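Local coordinates for protein bile salt hydrolase/transferase (PDB 2BJF) that hydrolyses the amide bond of glycine- and taurine-conjugated bile salts, releasing free bile acids, and also acts as a bile acid acyltransferase, at residues 111-114 / 118-121. Sequence-based numbering, arbitrary orientation. Where two conformers were deposited one is given.
Sequences ANFS and EVKE
Phe113 and Ser114 face Glu118 and Val119, and the approach starts one residue earlier: a water donates to Asn112 O (2.7 Å) and also to Glu118 OE2 (3.1 Å), linking the backbone carbonyl of Asn112 to the side chain of Glu118. Glu118 was modelled in two conformers, so the contacts of its carboxylate, the water bond included, hold for one of the two.

At Phe113 the contact turns apolar. Phe113 CB rests on Val119 CG2 at 3.7 Å, and this methyl approaches the ring obliquely. Glu118 OE2 lies at the ring edge, near its plane, and the carboxylate stands almost perpendicular to the ring, 86° from it. Asn112 CB sits over the centre of one ring face, 3.6 Å above the plane, and Trp108 meets the ring edge-to-face.

Ser114 supplies the direct polar link. Ser114 N donates to Glu118 OE2 at 3.1 Å, nearly straight at 166°, coming from above the carboxylate plane rather than within it. With chi2 at -164° the Glu118 chain runs extended beyond CG, which carries the carboxylate back across the turn. Ser114 OG lies 3.2 Å from Glu118 OE1.

Where helix 116-123 starts, Ser115 OG is hydrogen-bonded to Glu118 N. The whole is a short turn between two consecutive short helices, 105-112 and 116-123, of the Ntn-hydrolase fold, away from the nucleophile Cys2 and the bile-acid and taurine sites.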
ATOM      1  N   ALA A 111      -1.127 -11.608 -40.927  1.00 10.78           N
ATOM      2  CA  ALA A 111      -1.042 -12.063 -42.313  1.00 10.90           C
ATOM      3  C   ALA A 111      -2.222 -11.605 -43.164  1.00 11.05           C
ATOM      4  O   ALA A 111      -2.089 -11.463 -44.380  1.00 11.09           O
ATOM      5  CB  ALA A 111      -0.907 -13.578 -42.370  1.00 10.94           C
ATOM      6  N   ASN A 112      -3.367 -11.368 -42.528  1.00 11.16           N
ATOM      7  CA  ASN A 112      -4.624 -11.183 -43.257  1.00 11.37           C
ATOM      8  C   ASN A 112      -5.193  -9.764 -43.316  1.00 11.41           C
ATOM      9  O   ASN A 112      -5.900  -9.422 -44.267  1.00 11.50           O
ATOM     10  CB  ASN A 112      -5.692 -12.139 -42.713  1.00 11.45           C
ATOM     11  CG  ASN A 112      -5.425 -13.585 -43.083  1.00 11.81           C
ATOM     12  OD1 ASN A 112      -5.356 -13.935 -44.263  1.00 12.29           O
ATOM     13  ND2 ASN A 112      -5.285 -14.437 -42.075  1.00 12.38           N
ATOM     14  N   PHE A 113      -4.897  -8.950 -42.306  1.00 11.48           N
ATOM     15  CA  PHE A 113      -5.577  -7.663 -42.144  1.00 11.50           C
ATOM     16  C   PHE A 113      -4.624  -6.472 -42.092  1.00 11.70           C
ATOM     17  O   PHE A 113      -3.467  -6.609 -41.693  1.00 11.65           O
ATOM     18  CB  PHE A 113      -6.481  -7.703 -40.907  1.00 11.55           C
ATOM     19  CG  PHE A 113      -7.346  -8.933 -40.834  1.00 11.51           C
ATOM     20  CD1 PHE A 113      -8.446  -9.075 -41.676  1.00 12.04           C
ATOM     21  CD2 PHE A 113      -7.048  -9.959 -39.942  1.00 11.45           C
ATOM     22  CE1 PHE A 113      -9.243 -10.217 -41.623  1.00 12.17           C
ATOM     23  CE2 PHE A 113      -7.839 -11.105 -39.879  1.00 11.88           C
ATOM     24  CZ  PHE A 113      -8.938 -11.233 -40.724  1.00 11.85           C
ATOM     25  N   SER A 114      -5.125  -5.306 -42.497  1.00 11.83           N
ATOM     26  CA  SER A 114      -4.303  -4.100 -42.613  1.00 12.11           C
ATOM     27  C   SER A 114      -4.552  -3.068 -41.510  1.00 12.24           C
ATOM     28  O   SER A 114      -3.766  -2.132 -41.347  1.00 12.35           O
ATOM     29  CB  SER A 114      -4.504  -3.452 -43.986  1.00 12.14           C
ATOM     30  OG  SER A 114      -5.831  -2.979 -44.135  1.00 12.65           O
ATOM     31  N   GLU A 118     -10.442  -3.505 -39.542  0.50 13.93           N
ATOM     32  CA  GLU A 118     -10.599  -4.738 -40.319  0.50 13.94           C
ATOM     33  C   GLU A 118     -10.630  -5.970 -39.417  0.50 14.01           C
ATOM     34  O   GLU A 118     -11.437  -6.880 -39.624  0.50 13.92           O
ATOM     35  CB  GLU A 118      -9.479  -4.882 -41.354  0.50 13.95           C
ATOM     36  CG  GLU A 118      -9.677  -4.066 -42.625  0.50 13.98           C
ATOM     37  CD  GLU A 118      -8.781  -4.517 -43.772  0.50 13.92           C
ATOM     38  OE1 GLU A 118      -8.856  -3.904 -44.858  0.50 14.15           O
ATOM     39  OE2 GLU A 118      -8.006  -5.483 -43.600  0.50 13.68           O
ATOM     40  N   VAL A 119      -9.745  -5.982 -38.420  1.00 14.07           N
ATOM     41  CA  VAL A 119      -9.649  -7.080 -37.450  1.00 14.35           C
ATOM     42  C   VAL A 119     -10.919  -7.175 -36.600  1.00 14.41           C
ATOM     43  O   VAL A 119     -11.460  -8.267 -36.409  1.00 14.34           O
ATOM     44  CB  VAL A 119      -8.404  -6.923 -36.529  1.00 14.45           C
ATOM     45  CG1 VAL A 119      -8.383  -7.993 -35.448  1.00 14.98           C
ATOM     46  CG2 VAL A 119      -7.127  -6.989 -37.341  1.00 14.67           C
ATOM     47  N   LYS A 120     -11.386  -6.028 -36.104  1.00 14.56           N
ATOM     48  CA  LYS A 120     -12.608  -5.954 -35.296  1.00 14.82           C
ATOM     49  C   LYS A 120     -13.797  -6.604 -35.999  1.00 14.70           C
ATOM     50  O   LYS A 120     -14.554  -7.357 -35.383  1.00 14.66           O
ATOM     51  CB  LYS A 120     -12.943  -4.501 -34.946  1.00 14.85           C
ATOM     52  CG  LYS A 120     -12.111  -3.915 -33.810  1.00 15.33           C
ATOM     53  CD  LYS A 120     -12.584  -2.513 -33.419  1.00 15.54           C
ATOM     54  CE  LYS A 120     -13.816  -2.556 -32.518  1.00 16.81           C
ATOM     55  NZ  LYS A 120     -14.232  -1.198 -32.054  1.00 17.73           N
ATOM     56  N   GLU A 121     -13.942  -6.320 -37.291  1.00 14.70           N
ATOM     57  CA  GLU A 121     -15.024  -6.886 -38.092  1.00 14.71           C
ATOM     58  C   GLU A 121     -14.890  -8.405 -38.225  1.00 14.44           C
ATOM     59  O   GLU A 121     -15.877  -9.134 -38.103  1.00 14.53           O
ATOM     60  CB  GLU A 121     -15.076  -6.217 -39.470  1.00 14.90           C
ATOM     61  CG  GLU A 121     -16.266  -6.624 -40.342  1.00 15.99           C
ATOM     62  CD  GLU A 121     -17.618  -6.174 -39.797  1.00 17.10           C
ATOM     63  OE1 GLU A 121     -17.668  -5.386 -38.828  1.00 17.97           O
ATOM     64  OE2 GLU A 121     -18.642  -6.616 -40.352  1.00 18.52           O
TER
HETATM   65  O   HOH W   1      -6.879  -7.391 -45.821  1.00 21.66           O